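Local coordinates for lactose Operon Repressor (Escherichia coli, PDB 1JYE), which represses transcription of the lactose operon by binding operator DNA, here as a dimeric variant of raised thermostability and lowered operator affinity, at residues I64-S69 against A92-S97; S120-N125 against A138-V143; S269-D274 against K327-P332; Q180-L185 against P239-V244. The protein carries 1 engineered substitution. All coordinates share one frame; numbering follows the deposited sequence.

Contact 1. Residues I64-S69 against A92-S97; sequences IGVATS and ASVVVS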
loop_
_atom_site.group_PDB
_atom_site.type_symbol
_atom_site.label_atom_id
_atom_site.label_comp_id
_atom_site.label_asym_id
_atom_site.label_seq_id
_atom_site.Cartn_x
_atom_site.Cartn_y
_atom_site.Cartn_z
ATOM N N ILE A 64 8.709 -12.324 -18.161
ATOM C CA ILE A 64 7.791 -13.126 -17.363
ATOM C C ILE A 64 6.490 -12.361 -17.154
ATOM O O ILE A 64 6.446 -11.136 -17.290
ATOM C CB ILE A 64 8.400 -13.500 -15.996
ATOM C CG1 ILE A 64 8.773 -12.240 -15.215
ATOM C CG2 ILE A 64 9.623 -14.387 -16.208
ATOM C CD1 ILE A 64 9.390 -12.527 -13.855
ATOM N N GLY A 65 5.426 -13.089 -16.839
ATOM C CA GLY A 65 4.143 -12.452 -16.635
ATOM C C GLY A 65 3.601 -12.670 -15.239
ATOM O O GLY A 65 3.813 -13.721 -14.633
ATOM N N VAL A 66 2.903 -11.666 -14.726
ATOM C CA VAL A 66 2.313 -11.750 -13.399
ATOM C C VAL A 66 0.824 -11.427 -13.462
ATOM O O VAL A 66 0.436 -10.363 -13.947
ATOM C CB VAL A 66 2.972 -10.751 -12.412
ATOM C CG1 VAL A 66 2.277 -10.830 -11.056
ATOM C CG2 VAL A 66 4.458 -11.055 -12.262
ATOM N N ALA A 67 -0.004 -12.357 -12.995
ATOM C CA ALA A 67 -1.448 -12.141 -12.937
ATOM C C ALA A 67 -1.634 -11.835 -11.456
ATOM O O ALA A 67 -1.340 -12.674 -10.605
ATOM C CB ALA A 67 -2.201 -13.412 -13.326
ATOM N N THR A 68 -2.117 -10.642 -11.131
ATOM C CA THR A 68 -2.226 -10.281 -9.721
ATOM C C THR A 68 -3.523 -9.659 -9.237
ATOM O O THR A 68 -4.259 -9.034 -10.002
ATOM C CB THR A 68 -1.085 -9.306 -9.342
ATOM O OG1 THR A 68 -1.188 -8.950 -7.958
ATOM C CG2 THR A 68 -1.175 -8.040 -10.192
ATOM N N SER A 69 -3.785 -9.839 -7.944
ATOM C CA SER A 69 -4.947 -9.244 -7.305
ATOM C C SER A 69 -4.643 -7.750 -7.351
ATOM O O SER A 69 -3.501 -7.358 -7.590
ATOM C CB SER A 69 -5.052 -9.696 -5.847
ATOM O OG SER A 69 -5.282 -11.092 -5.752
ATOM N N ALA A 92 15.213 -9.683 -16.091
ATOM C CA ALA A 92 13.953 -10.117 -16.677
ATOM C C ALA A 92 12.920 -9.000 -16.645
ATOM O O ALA A 92 12.755 -8.330 -15.625
ATOM C CB ALA A 92 13.420 -11.331 -15.926
ATOM N N SER A 93 12.238 -8.794 -17.767
ATOM C CA SER A 93 11.194 -7.784 -17.851
ATOM C C SER A 93 9.915 -8.457 -17.383
ATOM O O SER A 93 9.793 -9.682 -17.451
ATOM C CB SER A 93 11.036 -7.281 -19.286
ATOM O OG SER A 93 12.134 -6.461 -19.638
ATOM N N VAL A 94 8.960 -7.662 -16.918
ATOM C CA VAL A 94 7.718 -8.215 -16.399
ATOM C C VAL A 94 6.445 -7.576 -16.934
ATOM O O VAL A 94 6.271 -6.356 -16.868
ATOM C CB VAL A 94 7.685 -8.095 -14.856
ATOM C CG1 VAL A 94 6.469 -8.822 -14.295
ATOM C CG2 VAL A 94 8.970 -8.646 -14.263
ATOM N N VAL A 95 5.555 -8.409 -17.467
ATOM C CA VAL A 95 4.267 -7.943 -17.958
ATOM C C VAL A 95 3.324 -8.213 -16.790
ATOM O O VAL A 95 3.281 -9.328 -16.269
ATOM C CB VAL A 95 3.793 -8.746 -19.191
ATOM C CG1 VAL A 95 2.442 -8.219 -19.669
ATOM C CG2 VAL A 95 4.828 -8.649 -20.307
ATOM N N VAL A 96 2.582 -7.195 -16.368
ATOM C CA VAL A 96 1.672 -7.348 -15.240
ATOM C C VAL A 96 0.219 -7.156 -15.644
ATOM O O VAL A 96 -0.136 -6.156 -16.270
ATOM C CB VAL A 96 2.006 -6.334 -14.119
ATOM C CG1 VAL A 96 1.110 -6.580 -12.902
ATOM C CG2 VAL A 96 3.472 -6.446 -13.739
ATOM N N SER A 97 -0.618 -8.125 -15.282
ATOM C CA SER A 97 -2.042 -8.068 -15.582
ATOM C C SER A 97 -2.798 -8.124 -14.259
ATOM O O SER A 97 -2.603 -9.047 -13.464
ATOM C CB SER A 97 -2.450 -9.249 -16.469
ATOM O OG SER A 97 -3.846 -9.232 -16.730
#
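Strands 63-68 and 93-98 meet here as parallel neighbours, Ile64 opposite Val94 through Ala67 opposite Ser97, in a beta-alpha-beta crossover of the periplasmic-binding-protein-like core; helix 74-89 makes the connection. The axes of the short segments come within 4.6 Å and cross at -25°. Five backbone hydrogen bonds zigzag between them. In the parallel manner, Ile64 uses its N toward Ser93 and its O toward Val95, while Val66 turns the same two atoms to Val95 and Ser97. The straightest is Ser97 N to Val66 O, with 178° at the hydrogen.

On the face carrying Ile64, Val66, Val94 and Val96, Val94 touches two residues of the other strand, one with each branch. Its CG2 meets Ile64 CG1 at 3.7 Å, and its CG1 meets Val66 CG2 at 3.6 Å. Ile64 reaches Val94 CG2 because its CG1 is tucked between backbone N and carbonyl carbon (chi1 58°).

Strand 93-98 is outermost within the chain, but the second subunit bonds to the backbone of Val94 and Val96, and the engineered Leu84 of that subunit packs on Val96.

At the far end Thr68 OG1 donates to Ser69 O and takes Asn125 ND2. A valine here would probably leave Asn125 ND2 and Ser69 O without this hydroxyl. The other branch of Thr68, CG2, rests 3.8 Å from Val96 CG1.

Contact 2. Residues S120-N125 against A138-V143; sequences SGLIIN and AACTNV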
loop_
_atom_site.group_PDB
_atom_site.type_symbol
_atom_site.label_atom_id
_atom_site.label_comp_id
_atom_site.label_asym_id
_atom_site.label_seq_id
_atom_site.Cartn_x
_atom_site.Cartn_y
_atom_site.Cartn_z
ATOM N N SER A 120 7.566 -16.259 -20.858
ATOM C CA SER A 120 8.110 -17.612 -20.740
ATOM C C SER A 120 7.927 -18.191 -19.341
ATOM O O SER A 120 8.426 -19.275 -19.031
ATOM C CB SER A 120 9.598 -17.620 -21.109
ATOM O OG SER A 120 10.359 -16.810 -20.229
ATOM N N GLY A 121 7.205 -17.459 -18.500
ATOM C CA GLY A 121 6.953 -17.905 -17.143
ATOM C C GLY A 121 5.840 -17.071 -16.547
ATOM O O GLY A 121 5.714 -15.889 -16.861
ATOM N N LEU A 122 5.031 -17.683 -15.688
ATOM C CA LEU A 122 3.918 -16.981 -15.068
ATOM C C LEU A 122 3.880 -17.089 -13.550
ATOM O O LEU A 122 4.072 -18.165 -12.990
ATOM C CB LEU A 122 2.594 -17.523 -15.613
ATOM C CG LEU A 122 2.303 -17.323 -17.099
ATOM C CD1 LEU A 122 1.181 -18.256 -17.532
ATOM C CD2 LEU A 122 1.930 -15.873 -17.349
ATOM N N ILE A 123 3.641 -15.961 -12.890
ATOM C CA ILE A 123 3.490 -15.952 -11.441
ATOM C C ILE A 123 2.033 -15.556 -11.211
ATOM O O ILE A 123 1.591 -14.489 -11.644
ATOM C CB ILE A 123 4.432 -14.933 -10.761
ATOM C CG1 ILE A 123 5.887 -15.353 -10.987
ATOM C CG2 ILE A 123 4.130 -14.871 -9.270
ATOM C CD1 ILE A 123 6.917 -14.405 -10.389
ATOM N N ILE A 124 1.278 -16.436 -10.560
ATOM C CA ILE A 124 -0.135 -16.187 -10.292
ATOM C C ILE A 124 -0.310 -15.724 -8.847
ATOM O O ILE A 124 -0.318 -16.532 -7.911
ATOM C CB ILE A 124 -0.975 -17.467 -10.525
ATOM C CG1 ILE A 124 -0.638 -18.081 -11.890
ATOM C CG2 ILE A 124 -2.460 -17.133 -10.456
ATOM C CD1 ILE A 124 -0.951 -17.188 -13.078
ATOM N N ASN A 125 -0.443 -14.412 -8.677
ATOM C CA ASN A 125 -0.606 -13.796 -7.364
ATOM C C ASN A 125 -2.078 -13.422 -7.187
ATOM O O ASN A 125 -2.421 -12.257 -6.990
ATOM C CB ASN A 125 0.288 -12.553 -7.291
ATOM C CG ASN A 125 0.314 -11.932 -5.914
ATOM O OD1 ASN A 125 0.464 -12.630 -4.913
ATOM N ND2 ASN A 125 0.184 -10.607 -5.858
ATOM N N ALA A 138 -3.816 -25.331 -16.094
ATOM C CA ALA A 138 -4.064 -25.972 -17.380
ATOM C C ALA A 138 -4.079 -24.930 -18.497
ATOM O O ALA A 138 -3.652 -25.200 -19.618
ATOM C CB ALA A 138 -5.395 -26.725 -17.341
ATOM N N ALA A 139 -4.561 -23.735 -18.178
ATOM C CA ALA A 139 -4.646 -22.658 -19.158
ATOM C C ALA A 139 -3.300 -22.017 -19.492
ATOM O O ALA A 139 -3.197 -21.253 -20.450
ATOM C CB ALA A 139 -5.616 -21.594 -18.664
ATOM N N CYS A 140 -2.269 -22.325 -18.715
ATOM C CA CYS A 140 -0.954 -21.739 -18.955
ATOM C C CYS A 140 -0.205 -22.349 -20.142
ATOM O O CYS A 140 0.894 -21.912 -20.486
ATOM C CB CYS A 140 -0.111 -21.830 -17.683
ATOM S SG CYS A 140 -0.776 -20.840 -16.324
ATOM N N THR A 141 -0.808 -23.354 -20.767
ATOM C CA THR A 141 -0.222 -24.014 -21.932
ATOM C C THR A 141 1.247 -24.417 -21.780
ATOM O O THR A 141 2.112 -23.927 -22.508
ATOM C CB THR A 141 -0.350 -23.124 -23.189
ATOM O OG1 THR A 141 0.500 -21.979 -23.058
ATOM C CG2 THR A 141 -1.786 -22.656 -23.363
ATOM N N ASN A 142 1.521 -25.311 -20.836
ATOM C CA ASN A 142 2.877 -25.804 -20.596
ATOM C C ASN A 142 3.910 -24.768 -20.154
ATOM O O ASN A 142 5.037 -25.124 -19.810
ATOM C CB ASN A 142 3.388 -26.542 -21.837
ATOM C CG ASN A 142 2.654 -27.848 -22.079
ATOM O OD1 ASN A 142 2.901 -28.541 -23.067
ATOM N ND2 ASN A 142 1.749 -28.196 -21.170
ATOM N N VAL A 143 3.544 -23.490 -20.176
ATOM C CA VAL A 143 4.462 -22.448 -19.727
ATOM C C VAL A 143 4.522 -22.598 -18.207
ATOM O O VAL A 143 3.487 -22.708 -17.558
ATOM C CB VAL A 143 3.930 -21.038 -20.074
ATOM C CG1 VAL A 143 4.814 -19.977 -19.446
ATOM C CG2 VAL A 143 3.879 -20.858 -21.584
#
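Leu122 and the Ser120-Gly121 peptide pack against Cys140 and Val143 inside the beta-alpha-beta unit formed by strand 122-125, helix 130-139 and strand 145-147. The second segment is the turn that takes the chain out of that helix and back to the sheet, and its inward residues close over Leu122 and the Ser120-Gly121 peptide, beside an inner strand of the sheet.

The side-chain contacts are apolar and come in two places. Leu122 CD1 points at the sulfur of Cys140, with 3.5 Å to SG, and touches CB of the same residue at 3.8 Å. SG is directed there by a chi1 of -65°, which sets it opposite its own carbonyl carbon. Val143 works differently. Its CG1 methyl sits against the peptide joining Ser120 to Gly121, 3.6 Å from Ser120 C and equally far from Gly121 N. The same methyl is only loosely near Leu122 CG. Leu122 also packs on Val111 and Leu114 of helix 104-115, and Val143 on Leu115, so that helix completes the small apolar cluster.

Among the polar bonds, Leu122 has backbone bonds to Pro144 and to Leu146 of strand 145-147. The others lie within the turn itself. Cys140 to Val143 form a type I' beta turn, with Thr141 and Asn142 both at positive phi, closed by Val143 N to Cys140 O at 3.1 Å. Cys140 O takes a second donor on the opposite face of its plane: Thr141 OG1, 2.6 Å away and raised 41° out of the carbonyl plane.

Contact 3. Residues S269-D274 against K327-P332; sequences SVVGYD and KTTLAP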
loop_
_atom_site.group_PDB
_atom_site.type_symbol
_atom_site.label_atom_id
_atom_site.label_comp_id
_atom_site.label_asym_id
_atom_site.label_seq_id
_atom_site.Cartn_x
_atom_site.Cartn_y
_atom_site.Cartn_z
ATOM N N SER A 269 -7.705 -6.817 23.851
ATOM C CA SER A 269 -6.451 -7.066 23.151
ATOM C C SER A 269 -6.734 -7.326 21.681
ATOM O O SER A 269 -7.801 -7.830 21.318
ATOM C CB SER A 269 -5.719 -8.265 23.758
ATOM O OG SER A 269 -5.189 -7.949 25.033
ATOM N N VAL A 270 -5.771 -6.987 20.833
ATOM C CA VAL A 270 -5.937 -7.169 19.401
ATOM C C VAL A 270 -4.681 -7.728 18.760
ATOM O O VAL A 270 -3.570 -7.280 19.053
ATOM C CB VAL A 270 -6.276 -5.817 18.708
ATOM C CG1 VAL A 270 -6.413 -6.013 17.209
ATOM C CG2 VAL A 270 -7.557 -5.238 19.289
ATOM N N VAL A 271 -4.861 -8.724 17.896
ATOM C CA VAL A 271 -3.745 -9.310 17.167
ATOM C C VAL A 271 -4.065 -9.143 15.686
ATOM O O VAL A 271 -5.147 -9.515 15.231
ATOM C CB VAL A 271 -3.574 -10.815 17.475
ATOM C CG1 VAL A 271 -2.406 -11.373 16.683
ATOM C CG2 VAL A 271 -3.345 -11.017 18.961
ATOM N N GLY A 272 -3.133 -8.555 14.942
ATOM C CA GLY A 272 -3.346 -8.365 13.520
ATOM C C GLY A 272 -2.673 -9.455 12.709
ATOM O O GLY A 272 -2.384 -10.538 13.226
ATOM N N TYR A 273 -2.420 -9.179 11.432
ATOM C CA TYR A 273 -1.773 -10.159 10.567
ATOM C C TYR A 273 -1.148 -9.441 9.372
ATOM O O TYR A 273 -1.830 -8.680 8.687
ATOM C CB TYR A 273 -2.813 -11.186 10.084
ATOM C CG TYR A 273 -2.286 -12.593 9.862
ATOM C CD1 TYR A 273 -1.416 -12.885 8.808
ATOM C CD2 TYR A 273 -2.676 -13.640 10.701
ATOM C CE1 TYR A 273 -0.954 -14.189 8.594
ATOM C CE2 TYR A 273 -2.220 -14.939 10.494
ATOM C CZ TYR A 273 -1.364 -15.209 9.443
ATOM O OH TYR A 273 -0.936 -16.506 9.236
ATOM N N ASP A 274 0.149 -9.693 9.162
ATOM C CA ASP A 274 0.971 -9.145 8.073
ATOM C C ASP A 274 2.267 -8.488 8.548
ATOM O O ASP A 274 3.341 -8.760 8.016
ATOM C CB ASP A 274 0.228 -8.086 7.242
ATOM C CG ASP A 274 -0.792 -8.681 6.288
ATOM O OD1 ASP A 274 -0.782 -9.910 6.065
ATOM O OD2 ASP A 274 -1.601 -7.900 5.747
ATOM N N LYS A 327 2.230 -3.601 21.576
ATOM C CA LYS A 327 1.469 -3.050 22.696
ATOM C C LYS A 327 -0.034 -3.290 22.751
ATOM O O LYS A 327 -0.711 -2.721 23.609
ATOM C CB LYS A 327 1.706 -1.536 22.758
ATOM C CG LYS A 327 3.169 -1.125 22.842
ATOM C CD LYS A 327 3.784 -1.546 24.162
ATOM C CE LYS A 327 5.213 -1.045 24.289
ATOM N NZ LYS A 327 5.801 -1.420 25.604
ATOM N N THR A 328 -0.566 -4.126 21.867
ATOM C CA THR A 328 -2.007 -4.350 21.849
ATOM C C THR A 328 -2.487 -5.643 22.496
ATOM O O THR A 328 -3.670 -5.972 22.406
ATOM C CB THR A 328 -2.540 -4.311 20.412
ATOM O OG1 THR A 328 -1.855 -5.295 19.630
ATOM C CG2 THR A 328 -2.309 -2.926 19.796
ATOM N N THR A 329 -1.581 -6.366 23.143
ATOM C CA THR A 329 -1.944 -7.620 23.800
ATOM C C THR A 329 -1.447 -7.690 25.240
ATOM O O THR A 329 -0.244 -7.605 25.511
ATOM C CB THR A 329 -1.404 -8.844 23.027
ATOM O OG1 THR A 329 -0.015 -8.657 22.726
ATOM C CG2 THR A 329 -2.182 -9.045 21.739
ATOM N N LEU A 330 -2.395 -7.839 26.158
ATOM C CA LEU A 330 -2.114 -7.931 27.585
ATOM C C LEU A 330 -3.063 -8.957 28.191
ATOM O O LEU A 330 -4.014 -9.389 27.538
ATOM C CB LEU A 330 -2.345 -6.577 28.262
ATOM C CG LEU A 330 -1.405 -5.427 27.900
ATOM C CD1 LEU A 330 -1.951 -4.121 28.456
ATOM C CD2 LEU A 330 -0.020 -5.710 28.454
ATOM N N ALA A 331 -2.804 -9.348 29.433
ATOM C CA ALA A 331 -3.673 -10.304 30.110
ATOM C C ALA A 331 -5.053 -9.654 30.191
ATOM O O ALA A 331 -5.162 -8.428 30.243
ATOM C CB ALA A 331 -3.143 -10.598 31.504
ATOM N N PRO A 332 -6.125 -10.461 30.198
ATOM C CA PRO A 332 -7.474 -9.891 30.270
ATOM C C PRO A 332 -7.759 -9.108 31.548
ATOM O O PRO A 332 -7.011 -9.285 32.534
ATOM C CB PRO A 332 -8.374 -11.117 30.126
ATOM C CG PRO A 332 -7.548 -12.214 30.719
ATOM C CD PRO A 332 -6.177 -11.931 30.154
#
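The Val270 carbonyl is the flat group at the centre, met by two threonines. Thr329 CG2 lies 3.5 Å from Val270 O; Thr328 OG1 donates to the same oxygen at 2.7 Å, only 17° out of the carbonyl plane. Thr328's own carbonyl, in turn, receives Val270 N at 2.8 Å, with the donor tilted 30° from its plane. Thr328 thus grips Val270 twice, by side chain and by backbone. Its hydroxyl is also bonded to Thr287 N. Thr329 OG1, meanwhile, is taken up by Thr287 and His173, and its methyl touches Val271 CG2 at 3.6 Å.

One step back along the strand, Ser269 OG accepts Leu330 N at 3.0 Å in a nearly straight bond, 173° at the hydrogen. Exchanging this serine for an alanine would probably leave Leu330 N without this acceptor and the segment around it less firmly held to the strand.

Strand 269-271 is the outermost of its parallel sheet within this chain. The segment beyond strand 316-324 lies along the edge of the strand away from strand 241-244, closing the side of an alpha/beta subdomain of the periplasmic-binding-protein-like fold.

Contact 4. Residues Q180-L185 against P239-V244; sequences QQIALL and PTAMLV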
loop_
_atom_site.group_PDB
_atom_site.type_symbol
_atom_site.label_atom_id
_atom_site.label_comp_id
_atom_site.label_asym_id
_atom_site.label_seq_id
_atom_site.Cartn_x
_atom_site.Cartn_y
_atom_site.Cartn_z
ATOM N N GLN A 180 -10.021 -15.966 27.343
ATOM C CA GLN A 180 -11.000 -17.033 27.149
ATOM C C GLN A 180 -12.182 -16.530 26.320
ATOM O O GLN A 180 -12.873 -17.319 25.679
ATOM C CB GLN A 180 -11.502 -17.538 28.504
ATOM C CG GLN A 180 -10.423 -18.153 29.382
ATOM C CD GLN A 180 -9.868 -19.445 28.816
ATOM O OE1 GLN A 180 -9.269 -19.459 27.740
ATOM N NE2 GLN A 180 -10.065 -20.541 29.541
ATOM N N GLN A 181 -12.413 -15.217 26.348
ATOM C CA GLN A 181 -13.499 -14.584 25.594
ATOM C C GLN A 181 -12.878 -13.942 24.361
ATOM O O GLN A 181 -12.442 -12.792 24.403
ATOM C CB GLN A 181 -14.178 -13.504 26.441
ATOM C CG GLN A 181 -14.924 -14.023 27.661
ATOM C CD GLN A 181 -16.150 -14.832 27.290
ATOM O OE1 GLN A 181 -16.048 -15.994 26.895
ATOM N NE2 GLN A 181 -17.320 -14.216 27.404
ATOM N N ILE A 182 -12.863 -14.683 23.260
ATOM C CA ILE A 182 -12.237 -14.211 22.034
ATOM C C ILE A 182 -13.168 -14.086 20.836
ATOM O O ILE A 182 -14.042 -14.923 20.620
ATOM C CB ILE A 182 -11.068 -15.151 21.674
ATOM C CG1 ILE A 182 -10.081 -15.190 22.846
ATOM C CG2 ILE A 182 -10.379 -14.689 20.387
ATOM C CD1 ILE A 182 -8.990 -16.229 22.717
ATOM N N ALA A 183 -12.979 -13.022 20.057
ATOM C CA ALA A 183 -13.786 -12.803 18.867
ATOM C C ALA A 183 -12.869 -12.867 17.653
ATOM O O ALA A 183 -11.679 -12.555 17.749
ATOM C CB ALA A 183 -14.482 -11.445 18.931
ATOM N N LEU A 184 -13.425 -13.284 16.521
ATOM C CA LEU A 184 -12.666 -13.400 15.284
ATOM C C LEU A 184 -13.189 -12.448 14.221
ATOM O O LEU A 184 -14.398 -12.296 14.056
ATOM C CB LEU A 184 -12.760 -14.825 14.729
ATOM C CG LEU A 184 -12.431 -15.991 15.664
ATOM C CD1 LEU A 184 -12.619 -17.309 14.908
ATOM C CD2 LEU A 184 -11.010 -15.862 16.180
ATOM N N LEU A 185 -12.277 -11.797 13.507
ATOM C CA LEU A 185 -12.664 -10.907 12.417
ATOM C C LEU A 185 -11.896 -11.417 11.210
ATOM O O LEU A 185 -10.710 -11.126 11.039
ATOM C CB LEU A 185 -12.290 -9.451 12.715
ATOM C CG LEU A 185 -12.550 -8.474 11.558
ATOM C CD1 LEU A 185 -13.973 -8.637 11.031
ATOM C CD2 LEU A 185 -12.321 -7.049 12.043
ATOM N N PRO A 239 -15.609 -8.964 23.777
ATOM C CA PRO A 239 -14.574 -9.957 24.059
ATOM C C PRO A 239 -13.426 -9.277 24.792
ATOM O O PRO A 239 -13.398 -8.052 24.899
ATOM C CB PRO A 239 -14.165 -10.415 22.665
ATOM C CG PRO A 239 -14.234 -9.124 21.887
ATOM C CD PRO A 239 -15.555 -8.528 22.368
ATOM N N THR A 240 -12.492 -10.064 25.314
ATOM C CA THR A 240 -11.335 -9.485 25.977
ATOM C C THR A 240 -10.202 -9.445 24.954
ATOM O O THR A 240 -9.198 -8.769 25.152
ATOM C CB THR A 240 -10.894 -10.298 27.219
ATOM O OG1 THR A 240 -10.621 -11.654 26.848
ATOM C CG2 THR A 240 -11.980 -10.263 28.288
ATOM N N ALA A 241 -10.379 -10.163 23.848
ATOM C CA ALA A 241 -9.366 -10.191 22.797
ATOM C C ALA A 241 -9.970 -10.484 21.430
ATOM O O ALA A 241 -11.004 -11.146 21.317
ATOM C CB ALA A 241 -8.295 -11.230 23.127
ATOM N N MET A 242 -9.309 -9.984 20.392
ATOM C CA MET A 242 -9.758 -10.186 19.022
ATOM C C MET A 242 -8.613 -10.633 18.125
ATOM O O MET A 242 -7.505 -10.106 18.212
ATOM C CB MET A 242 -10.326 -8.883 18.442
ATOM C CG MET A 242 -11.586 -8.353 19.103
ATOM S SD MET A 242 -12.109 -6.803 18.320
ATOM C CE MET A 242 -12.812 -7.396 16.795
ATOM N N LEU A 243 -8.882 -11.624 17.279
ATOM C CA LEU A 243 -7.908 -12.087 16.297
ATOM C C LEU A 243 -8.440 -11.470 15.006
ATOM O O LEU A 243 -9.572 -11.744 14.606
ATOM C CB LEU A 243 -7.912 -13.619 16.206
ATOM C CG LEU A 243 -7.170 -14.312 17.350
ATOM C CD1 LEU A 243 -7.587 -15.779 17.431
ATOM C CD2 LEU A 243 -5.668 -14.179 17.137
ATOM N N VAL A 244 -7.641 -10.616 14.368
ATOM C CA VAL A 244 -8.069 -9.941 13.143
ATOM C C VAL A 244 -7.239 -10.400 11.942
ATOM O O VAL A 244 -6.023 -10.567 12.045
ATOM C CB VAL A 244 -7.975 -8.408 13.327
ATOM C CG1 VAL A 244 -8.548 -7.697 12.115
ATOM C CG2 VAL A 244 -8.733 -8.004 14.589
HETATM O O HOH W 1 -11.083 -13.595 28.567
#
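Leu184 and Leu243 each turn CG away from the carbonyl carbon (chi1 -52° and -78°), which brings the two side chains alongside each other, pointing the same way, with Leu184 CD2 3.6 Å from Leu243 CD1. On the opposite face of the sheet Leu185 instead holds CG trans to its backbone N, at 175°. There its CD2 lies alongside Val244 CG1, at 3.8 Å. Further back on that face the Ala183 methyl meets the ring of Pro239, 3.8 Å from CG.

Beneath these side chains the strands pair in parallel, Ile182 with Ala241 through Leu185 with Val244. Ala183 uses both backbone polar atoms, N to Ala241 O and O to Leu243 N, each at 3.0 Å; Leu185 N then closes on Leu243 O. The pairing begins at Gln181, whose O takes Thr240 N at 2.9 Å and Ala241 N more weakly. Thr240 OG1 has its main partner in His179 ND1, and a water links this hydroxyl to Gln180 N, 2.9 Å from the nitrogen.

The two are inner strands of the parallel sheet of an alpha/beta subdomain of the periplasmic-binding-protein-like fold, with 214-217 beyond Leu184 and 269-271 beyond Met242. Helices 192-207 and 163-177 cover the face bearing Leu184 and Leu243, while helix 222-234 packs on Ala183, Leu185 and Met242.

Overall arrangement
The four contacts fall into two pairs on opposite sides of the chain's centre. Contacts 1 and 2, with centres 11 Å apart, share one parallel sheet: Gly65 N probably hydrogen-bonds to Gly121 O, and Ala67 O to Asn125 N. Contacts 3 and 4, with centres 9 Å apart, share the other, where Ser269 N meets Thr240 O and Ser269 O meets Met242 N. Between the pairs the centres stand 36 to 40 Å apart, and the nearest atoms of contacts 2 and 3 are still about 11 Å from each other. In this fold ligands typically bind between the two subdomains; consistent with that, Asp274 of contact 3 holds a glycerol, probably from the crystallisation liquor.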